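Local coordinates for protein bifunctional amylase/serine protease inhibitor (PDB 1BEA) that inhibits mammalian trypsin and activated Hageman factor (factor XIIa) as a secreted, disulfide-rich cereal protein that also inhibits amylase, at residues Y23-I31 and L83-F94; A53-M64 and A107-I118. One frame throughout, in Å; residues are numbered along the deposited sequence.

Interaction 1 of 2, residues Y23-I31 and L83-F94; sequences YVTSRTCGI and LPGCPREVQRGF
Phe94 drives its ring into the surface of helix 23-29, a knob in the hole formed by Tyr23, Val24, Arg27 and Thr28. With CG anti to the backbone N (chi1 174°), the ring reaches across to Tyr23 and turns its edge to the face of that residue in a T-shaped pair, the planes at 83° and the centroids 5.5 Å apart. Over one face of the Phe94 ring lies the extended chain of Arg27, whose CD makes a CH-pi contact 4.0 Å from the ring centroid; the guanidinium continues nearly parallel to the ring. Val24 CG2 approaches Phe94 CD2 obliquely at 3.8 Å, the two side chains sliding past each other in opposite directions.

One turn earlier in helix 88-94, Gln91 is the second knob, set among Val24, Thr25, Thr28 and Cys29. Its CG lies 3.4 Å from Thr28 OG1, the two side chains crossing at about a right angle. Thr28 OG1 is itself committed to its own helix, donating to Val24 O at 3.0 Å, from the opposite face of the carbonyl plane to Thr28 N. The Gln91 amide passes beside Cys29 SG, and its NE2 is bound by Glu81 O. At the far end Cys29 SG and Cys86 SG form a disulfide (chi3 -68°), flanked by Leu83 CD1.

The two segments thus meet without a hydrogen bond between them: a disulfide from the end of helix 23-29 to the turn before helix 88-94, and interlocking side chains, hold them together, while polar groups such as Tyr23 OH, bonded to Glu103, find their partners elsewhere.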
# COMPACT_ATOMS: atom_id res chain seq x y z
N TYR A 23 -8.26 2.59 -2.78
CA TYR A 23 -7.91 3.66 -3.69
C TYR A 23 -7.31 2.98 -4.95
O TYR A 23 -7.62 3.34 -6.07
CB TYR A 23 -6.90 4.59 -3.02
CG TYR A 23 -6.29 5.63 -3.94
CD1 TYR A 23 -7.05 6.20 -4.96
CD2 TYR A 23 -4.98 6.06 -3.77
CE1 TYR A 23 -6.52 7.18 -5.78
CE2 TYR A 23 -4.44 7.05 -4.60
CZ TYR A 23 -5.21 7.60 -5.60
OH TYR A 23 -4.69 8.57 -6.45
N VAL A 24 -6.49 1.97 -4.74
CA VAL A 24 -5.88 1.26 -5.83
C VAL A 24 -6.88 0.48 -6.66
O VAL A 24 -6.76 0.45 -7.89
CB VAL A 24 -4.81 0.28 -5.33
CG1 VAL A 24 -4.44 -0.70 -6.41
CG2 VAL A 24 -3.59 1.05 -4.90
N THR A 25 -7.86 -0.18 -6.04
CA THR A 25 -8.85 -0.95 -6.82
C THR A 25 -9.87 -0.05 -7.54
O THR A 25 -10.49 -0.44 -8.57
CB THR A 25 -9.63 -1.96 -5.96
OG1 THR A 25 -10.28 -1.28 -4.88
CG2 THR A 25 -8.72 -2.97 -5.42
N SER A 26 -10.04 1.15 -7.00
CA SER A 26 -10.97 2.08 -7.58
C SER A 26 -10.48 2.35 -8.97
O SER A 26 -11.21 2.17 -9.94
CB SER A 26 -10.96 3.37 -6.78
OG SER A 26 -11.68 3.18 -5.59
N ARG A 27 -9.20 2.74 -9.04
CA ARG A 27 -8.54 3.07 -10.30
C ARG A 27 -8.28 1.93 -11.28
O ARG A 27 -8.64 2.00 -12.45
CB ARG A 27 -7.23 3.80 -10.03
CG ARG A 27 -6.52 4.21 -11.30
CD ARG A 27 -5.65 5.42 -11.07
NE ARG A 27 -4.97 5.96 -12.27
CZ ARG A 27 -4.50 5.26 -13.30
NH1 ARG A 27 -4.61 3.94 -13.38
NH2 ARG A 27 -3.88 5.90 -14.29
N THR A 28 -7.66 0.87 -10.83
CA THR A 28 -7.35 -0.22 -11.74
C THR A 28 -8.50 -1.16 -12.02
O THR A 28 -8.68 -1.61 -13.16
CB THR A 28 -6.19 -1.01 -11.20
OG1 THR A 28 -6.60 -1.70 -10.01
CG2 THR A 28 -5.04 -0.04 -10.89
N CYS A 29 -9.29 -1.46 -11.00
CA CYS A 29 -10.40 -2.35 -11.21
C CYS A 29 -11.73 -1.66 -11.35
O CYS A 29 -12.68 -2.31 -11.80
CB CYS A 29 -10.55 -3.32 -10.06
SG CYS A 29 -9.03 -4.16 -9.62
N GLY A 30 -11.84 -0.39 -10.97
CA GLY A 30 -13.14 0.27 -11.09
C GLY A 30 -14.10 -0.06 -9.93
O GLY A 30 -15.29 0.22 -10.00
N ILE A 31 -13.59 -0.66 -8.85
CA ILE A 31 -14.44 -0.93 -7.72
C ILE A 31 -13.82 -0.40 -6.42
O ILE A 31 -12.61 -0.50 -6.17
CB ILE A 31 -14.76 -2.43 -7.55
CG1 ILE A 31 -13.51 -3.15 -7.10
CG2 ILE A 31 -15.43 -3.03 -8.86
CD1 ILE A 31 -13.53 -3.40 -5.64
N LEU A 83 -9.26 -9.71 -8.99
CA LEU A 83 -10.65 -9.36 -8.82
C LEU A 83 -11.21 -9.67 -10.19
O LEU A 83 -10.51 -9.56 -11.20
CB LEU A 83 -10.78 -7.89 -8.48
CG LEU A 83 -10.45 -7.68 -7.00
CD1 LEU A 83 -10.82 -6.27 -6.57
CD2 LEU A 83 -11.24 -8.69 -6.16
N PRO A 84 -12.47 -10.10 -10.27
CA PRO A 84 -13.00 -10.42 -11.59
C PRO A 84 -12.52 -9.39 -12.59
O PRO A 84 -12.64 -8.21 -12.35
CB PRO A 84 -14.50 -10.36 -11.38
CG PRO A 84 -14.67 -10.79 -9.99
CD PRO A 84 -13.48 -10.29 -9.21
N GLY A 85 -11.95 -9.85 -13.70
CA GLY A 85 -11.49 -8.94 -14.73
C GLY A 85 -10.60 -7.77 -14.30
O GLY A 85 -10.76 -6.66 -14.82
N CYS A 86 -9.67 -8.04 -13.38
CA CYS A 86 -8.72 -7.05 -12.87
C CYS A 86 -7.58 -7.81 -12.21
O CYS A 86 -7.51 -7.97 -10.98
CB CYS A 86 -9.38 -6.14 -11.86
SG CYS A 86 -8.23 -4.86 -11.35
N PRO A 87 -6.66 -8.30 -13.03
CA PRO A 87 -5.52 -9.05 -12.53
C PRO A 87 -4.64 -8.30 -11.55
O PRO A 87 -4.38 -7.09 -11.69
CB PRO A 87 -4.76 -9.46 -13.80
CG PRO A 87 -5.22 -8.51 -14.84
CD PRO A 87 -6.64 -8.14 -14.50
N ARG A 88 -4.15 -9.05 -10.57
CA ARG A 88 -3.28 -8.52 -9.53
C ARG A 88 -2.11 -7.71 -10.08
O ARG A 88 -1.73 -6.71 -9.49
CB ARG A 88 -2.80 -9.69 -8.67
CG ARG A 88 -1.36 -9.80 -8.50
CD ARG A 88 -1.06 -10.77 -7.41
NE ARG A 88 0.38 -10.84 -7.25
CZ ARG A 88 1.05 -10.04 -6.45
NH1 ARG A 88 0.43 -9.12 -5.73
NH2 ARG A 88 2.36 -10.17 -6.40
N GLU A 89 -1.59 -8.12 -11.24
CA GLU A 89 -0.49 -7.40 -11.88
C GLU A 89 -0.86 -5.97 -12.26
O GLU A 89 -0.01 -5.06 -12.30
CB GLU A 89 -0.01 -8.16 -13.13
CG GLU A 89 -1.04 -9.09 -13.74
CD GLU A 89 -1.05 -10.48 -13.10
OE1 GLU A 89 0.03 -11.04 -12.81
OE2 GLU A 89 -2.16 -11.02 -12.87
N VAL A 90 -2.12 -5.77 -12.59
CA VAL A 90 -2.54 -4.44 -12.96
C VAL A 90 -2.58 -3.50 -11.75
O VAL A 90 -2.20 -2.35 -11.85
CB VAL A 90 -3.93 -4.43 -13.58
CG1 VAL A 90 -4.15 -3.11 -14.28
CG2 VAL A 90 -4.06 -5.60 -14.56
N GLN A 91 -3.06 -4.00 -10.62
CA GLN A 91 -3.16 -3.16 -9.43
C GLN A 91 -1.79 -2.84 -8.82
O GLN A 91 -1.57 -1.75 -8.32
CB GLN A 91 -4.06 -3.85 -8.42
CG GLN A 91 -5.22 -4.59 -9.02
CD GLN A 91 -5.85 -5.49 -7.99
OE1 GLN A 91 -5.98 -5.11 -6.84
NE2 GLN A 91 -6.23 -6.70 -8.39
N ARG A 92 -0.87 -3.81 -8.89
CA ARG A 92 0.50 -3.69 -8.39
C ARG A 92 1.25 -2.49 -8.99
O ARG A 92 1.87 -1.67 -8.28
CB ARG A 92 1.29 -4.92 -8.79
CG ARG A 92 1.41 -5.97 -7.74
CD ARG A 92 2.42 -7.01 -8.18
NE ARG A 92 3.61 -7.06 -7.32
CZ ARG A 92 4.77 -6.47 -7.59
NH1 ARG A 92 4.93 -5.77 -8.69
NH2 ARG A 92 5.79 -6.64 -6.79
N GLY A 93 1.21 -2.42 -10.32
CA GLY A 93 1.87 -1.32 -11.00
C GLY A 93 1.44 0.00 -10.42
O GLY A 93 2.25 0.84 -10.07
N PHE A 94 0.14 0.21 -10.26
CA PHE A 94 -0.30 1.47 -9.73
C PHE A 94 0.01 1.68 -8.26
O PHE A 94 0.25 2.81 -7.83
CB PHE A 94 -1.78 1.65 -9.94
CG PHE A 94 -2.33 2.88 -9.28
CD1 PHE A 94 -1.89 4.14 -9.70
CD2 PHE A 94 -3.22 2.78 -8.21
CE1 PHE A 94 -2.33 5.29 -9.05
CE2 PHE A 94 -3.67 3.92 -7.56
CZ PHE A 94 -3.22 5.17 -7.97

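Interaction 2 of 2, residues A53-M64 and A107-I118; sequences AYCRCTALSILM and ATISGVAECPWI
Cys57 and Cys115 join helix 56-64 to the irregular segment 107-118 through a disulfide (chi3 -92°), and the close packing spreads from it along the helix. Ile118, the main apolar group from the loop, puts CG1 4.0 Å from Cys57 CB and wedges CD1 against Ser61 CB at 3.3 Å, tighter than usual for two carbons. Its other branch, CG2, anti to the backbone N, faces the sulfur of Met64, whose chain bends at chi3 so that CE also lies against this methyl. On the other flank of the disulfide, Thr108 CG2 rests 3.7 Å from Cys57 SG.

Toward solvent the fit is looser. The poorly ordered indole of Trp117 leans over the helix, with CH2 3.8 Å from Ser61 OG and Thr58 OG1 near the ring plane at its edge. Two waters bridge the segments: one, between Ser61 and Ile118, accepts from Ser61 OG and donates to Ile118 O; the other, at the start of the helix, accepts from Cys57 N and Ile109 N and donates to Ala53 O. Exposed Ile109 lies alongside Tyr54, with Ile109 CB 4.1 Å from Tyr54 CA.

Arg56 supplies the direct hydrogen bond between the segments, from NH1 to Ala107 O (2.9 Å), lying in the carbonyl plane and close to the guanidinium plane. Its NE and NH2 bind Ile51 O and Ala49 O, so one guanidinium ties together three backbone carbonyls. A leucine in its place would probably strand these carbonyls without their donor and let the loop around Ala107 drift from the helix.

A helix stapled by a cystine to a long C-terminal loop is part of the disulfide-bonded helical fold of the cereal trypsin/alpha-amylase inhibitors.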
# COMPACT_ATOMS: atom_id res chain seq x y z
N ALA A 53 8.86 7.12 8.09
CA ALA A 53 9.46 7.23 6.78
C ALA A 53 10.28 6.02 6.38
O ALA A 53 10.15 5.54 5.27
CB ALA A 53 10.31 8.47 6.70
N TYR A 54 11.11 5.52 7.29
CA TYR A 54 11.96 4.35 6.95
C TYR A 54 11.21 3.06 6.58
O TYR A 54 11.77 2.20 5.89
CB TYR A 54 12.98 4.04 8.06
CG TYR A 54 12.42 3.97 9.47
CD1 TYR A 54 12.21 5.14 10.22
CD2 TYR A 54 12.12 2.73 10.05
CE1 TYR A 54 11.69 5.08 11.53
CE2 TYR A 54 11.59 2.64 11.38
CZ TYR A 54 11.38 3.82 12.11
OH TYR A 54 10.87 3.76 13.40
N CYS A 55 9.96 2.93 7.04
CA CYS A 55 9.14 1.75 6.75
C CYS A 55 8.11 1.96 5.64
O CYS A 55 7.39 1.01 5.33
CB CYS A 55 8.34 1.33 7.99
SG CYS A 55 9.31 0.77 9.42
N ARG A 56 8.04 3.14 5.04
CA ARG A 56 7.01 3.39 4.05
C ARG A 56 7.04 2.46 2.84
O ARG A 56 6.00 1.92 2.45
CB ARG A 56 7.00 4.86 3.68
CG ARG A 56 6.20 5.66 4.69
CD ARG A 56 6.50 7.13 4.67
NE ARG A 56 6.01 7.87 5.85
CZ ARG A 56 6.36 9.13 6.12
NH1 ARG A 56 7.19 9.76 5.31
NH2 ARG A 56 5.91 9.75 7.19
N CYS A 57 8.21 2.20 2.27
CA CYS A 57 8.27 1.31 1.10
C CYS A 57 7.90 -0.14 1.47
O CYS A 57 7.31 -0.88 0.69
CB CYS A 57 9.67 1.33 0.48
SG CYS A 57 10.21 2.90 -0.28
N THR A 58 8.29 -0.53 2.66
CA THR A 58 7.99 -1.86 3.11
C THR A 58 6.47 -2.00 3.27
O THR A 58 5.88 -2.99 2.86
CB THR A 58 8.71 -2.10 4.42
OG1 THR A 58 10.12 -1.98 4.19
CG2 THR A 58 8.44 -3.49 4.97
N ALA A 59 5.83 -0.99 3.85
CA ALA A 59 4.39 -1.04 4.02
C ALA A 59 3.78 -1.24 2.62
O ALA A 59 2.96 -2.12 2.43
CB ALA A 59 3.95 0.24 4.60
N LEU A 60 4.20 -0.42 1.65
CA LEU A 60 3.73 -0.51 0.27
C LEU A 60 3.91 -1.93 -0.25
O LEU A 60 3.00 -2.56 -0.84
CB LEU A 60 4.56 0.40 -0.62
CG LEU A 60 4.06 1.81 -0.82
CD1 LEU A 60 4.59 2.42 -2.12
CD2 LEU A 60 2.56 1.73 -0.81
N SER A 61 5.11 -2.44 -0.04
CA SER A 61 5.38 -3.79 -0.48
C SER A 61 4.45 -4.83 0.19
O SER A 61 3.97 -5.78 -0.43
CB SER A 61 6.83 -4.09 -0.19
OG SER A 61 7.14 -5.41 -0.60
N ILE A 62 4.19 -4.68 1.47
CA ILE A 62 3.32 -5.64 2.11
C ILE A 62 1.94 -5.52 1.48
O ILE A 62 1.29 -6.50 1.19
CB ILE A 62 3.29 -5.36 3.61
CG1 ILE A 62 4.63 -5.85 4.20
CG2 ILE A 62 2.05 -6.02 4.27
CD1 ILE A 62 4.87 -5.55 5.66
N LEU A 63 1.51 -4.31 1.22
CA LEU A 63 0.23 -4.14 0.61
C LEU A 63 0.22 -4.75 -0.78
O LEU A 63 -0.74 -5.43 -1.13
CB LEU A 63 -0.16 -2.65 0.55
CG LEU A 63 -1.45 -2.41 -0.23
CD1 LEU A 63 -2.64 -2.75 0.71
CD2 LEU A 63 -1.56 -0.95 -0.80
N MET A 64 1.28 -4.57 -1.57
CA MET A 64 1.24 -5.11 -2.92
C MET A 64 1.29 -6.64 -2.95
O MET A 64 0.45 -7.33 -3.56
CB MET A 64 2.42 -4.61 -3.73
CG MET A 64 2.41 -3.16 -4.12
SD MET A 64 4.09 -2.52 -4.62
CE MET A 64 4.47 -3.58 -6.07
N ALA A 107 8.31 11.21 1.68
CA ALA A 107 9.70 10.79 1.77
C ALA A 107 9.84 9.39 2.40
O ALA A 107 9.06 9.00 3.28
CB ALA A 107 10.51 11.84 2.59
N THR A 108 10.83 8.63 1.96
CA THR A 108 11.06 7.32 2.51
C THR A 108 12.44 7.28 3.17
O THR A 108 12.98 8.28 3.64
CB THR A 108 10.99 6.26 1.40
OG1 THR A 108 12.07 6.46 0.46
CG2 THR A 108 9.69 6.39 0.69
N ILE A 109 13.00 6.09 3.22
CA ILE A 109 14.29 5.90 3.87
C ILE A 109 15.40 6.68 3.16
O ILE A 109 16.38 7.07 3.79
CB ILE A 109 14.64 4.40 3.90
CG1 ILE A 109 15.92 4.19 4.69
CG2 ILE A 109 14.79 3.90 2.54
CD1 ILE A 109 16.01 2.80 5.21
N SER A 110 15.24 6.91 1.87
CA SER A 110 16.25 7.64 1.13
C SER A 110 16.01 9.13 1.34
O SER A 110 16.83 9.96 0.92
CB SER A 110 16.14 7.32 -0.36
OG SER A 110 15.06 8.06 -0.90
N GLY A 111 14.91 9.51 1.98
CA GLY A 111 14.68 10.94 2.14
C GLY A 111 14.04 11.54 0.88
O GLY A 111 13.71 12.73 0.86
N VAL A 112 13.86 10.73 -0.16
CA VAL A 112 13.22 11.19 -1.40
C VAL A 112 11.94 10.36 -1.62
O VAL A 112 11.86 9.20 -1.19
CB VAL A 112 14.18 11.02 -2.61
CG1 VAL A 112 13.47 11.28 -3.91
CG2 VAL A 112 15.28 12.00 -2.50
N ALA A 113 10.96 10.95 -2.30
CA ALA A 113 9.67 10.33 -2.57
C ALA A 113 9.71 9.20 -3.58
O ALA A 113 9.08 9.27 -4.62
CB ALA A 113 8.66 11.38 -3.03
N GLU A 114 10.45 8.16 -3.29
CA GLU A 114 10.43 7.05 -4.20
C GLU A 114 10.91 5.80 -3.54
O GLU A 114 11.73 5.85 -2.61
CB GLU A 114 11.28 7.32 -5.41
CG GLU A 114 12.68 6.78 -5.26
CD GLU A 114 13.63 7.46 -6.20
OE1 GLU A 114 13.14 8.25 -7.05
OE2 GLU A 114 14.86 7.22 -6.10
N CYS A 115 10.38 4.69 -4.06
CA CYS A 115 10.64 3.32 -3.61
C CYS A 115 11.15 2.52 -4.78
O CYS A 115 10.43 1.76 -5.41
CB CYS A 115 9.34 2.68 -3.12
SG CYS A 115 8.76 3.43 -1.57
N PRO A 116 12.43 2.68 -5.08
CA PRO A 116 13.17 2.03 -6.18
C PRO A 116 13.16 0.50 -6.34
O PRO A 116 13.34 -0.03 -7.44
CB PRO A 116 14.60 2.59 -6.04
CG PRO A 116 14.67 3.17 -4.63
CD PRO A 116 13.28 3.57 -4.26
N TRP A 117 12.94 -0.22 -5.25
CA TRP A 117 12.98 -1.67 -5.34
C TRP A 117 11.61 -2.31 -5.27
O TRP A 117 11.45 -3.45 -5.68
CB TRP A 117 13.83 -2.19 -4.19
CG TRP A 117 13.20 -1.91 -2.86
CD1 TRP A 117 13.32 -0.76 -2.10
CD2 TRP A 117 12.34 -2.79 -2.11
NE1 TRP A 117 12.60 -0.88 -0.94
CE2 TRP A 117 11.99 -2.11 -0.91
CE3 TRP A 117 11.84 -4.09 -2.34
CZ2 TRP A 117 11.15 -2.69 0.06
CZ3 TRP A 117 11.01 -4.66 -1.38
CH2 TRP A 117 10.68 -3.96 -0.19
N ILE A 118 10.64 -1.57 -4.74
CA ILE A 118 9.27 -2.02 -4.55
C ILE A 118 8.71 -2.86 -5.67
O ILE A 118 8.55 -4.07 -5.53
CB ILE A 118 8.33 -0.81 -4.27
CG1 ILE A 118 8.34 -0.50 -2.79
CG2 ILE A 118 6.88 -1.11 -4.64
CD1 ILE A 118 8.41 -1.74 -1.96
O HOH W 1 11.07 3.45 3.02
O HOH W 2 7.04 -5.41 -3.29

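How the interactions relate
The segments alternate along the chain, 23-31, 53-64, 83-94 and 107-118, so the two disulfide-bearing contacts interlock in sequence. Interaction 1 pairs helix 18-29 with helix 88-95; interaction 2 ties helix 56-65 to the loop that follows helix 88-95. Their centres lie 20 Å apart on opposite sides of the chain's centre, yet they touch where helix 88-95 meets the end of helix 56-65: Arg88 NH1 is 2.8 Å from Met64 O, a probable hydrogen bond, and Arg92 packs on Met64. In the compact chain, interaction 1 is nearer the protease-cleaved bond between Arg34 and Leu35, whereas interaction 2 secures the C-terminal region away from it.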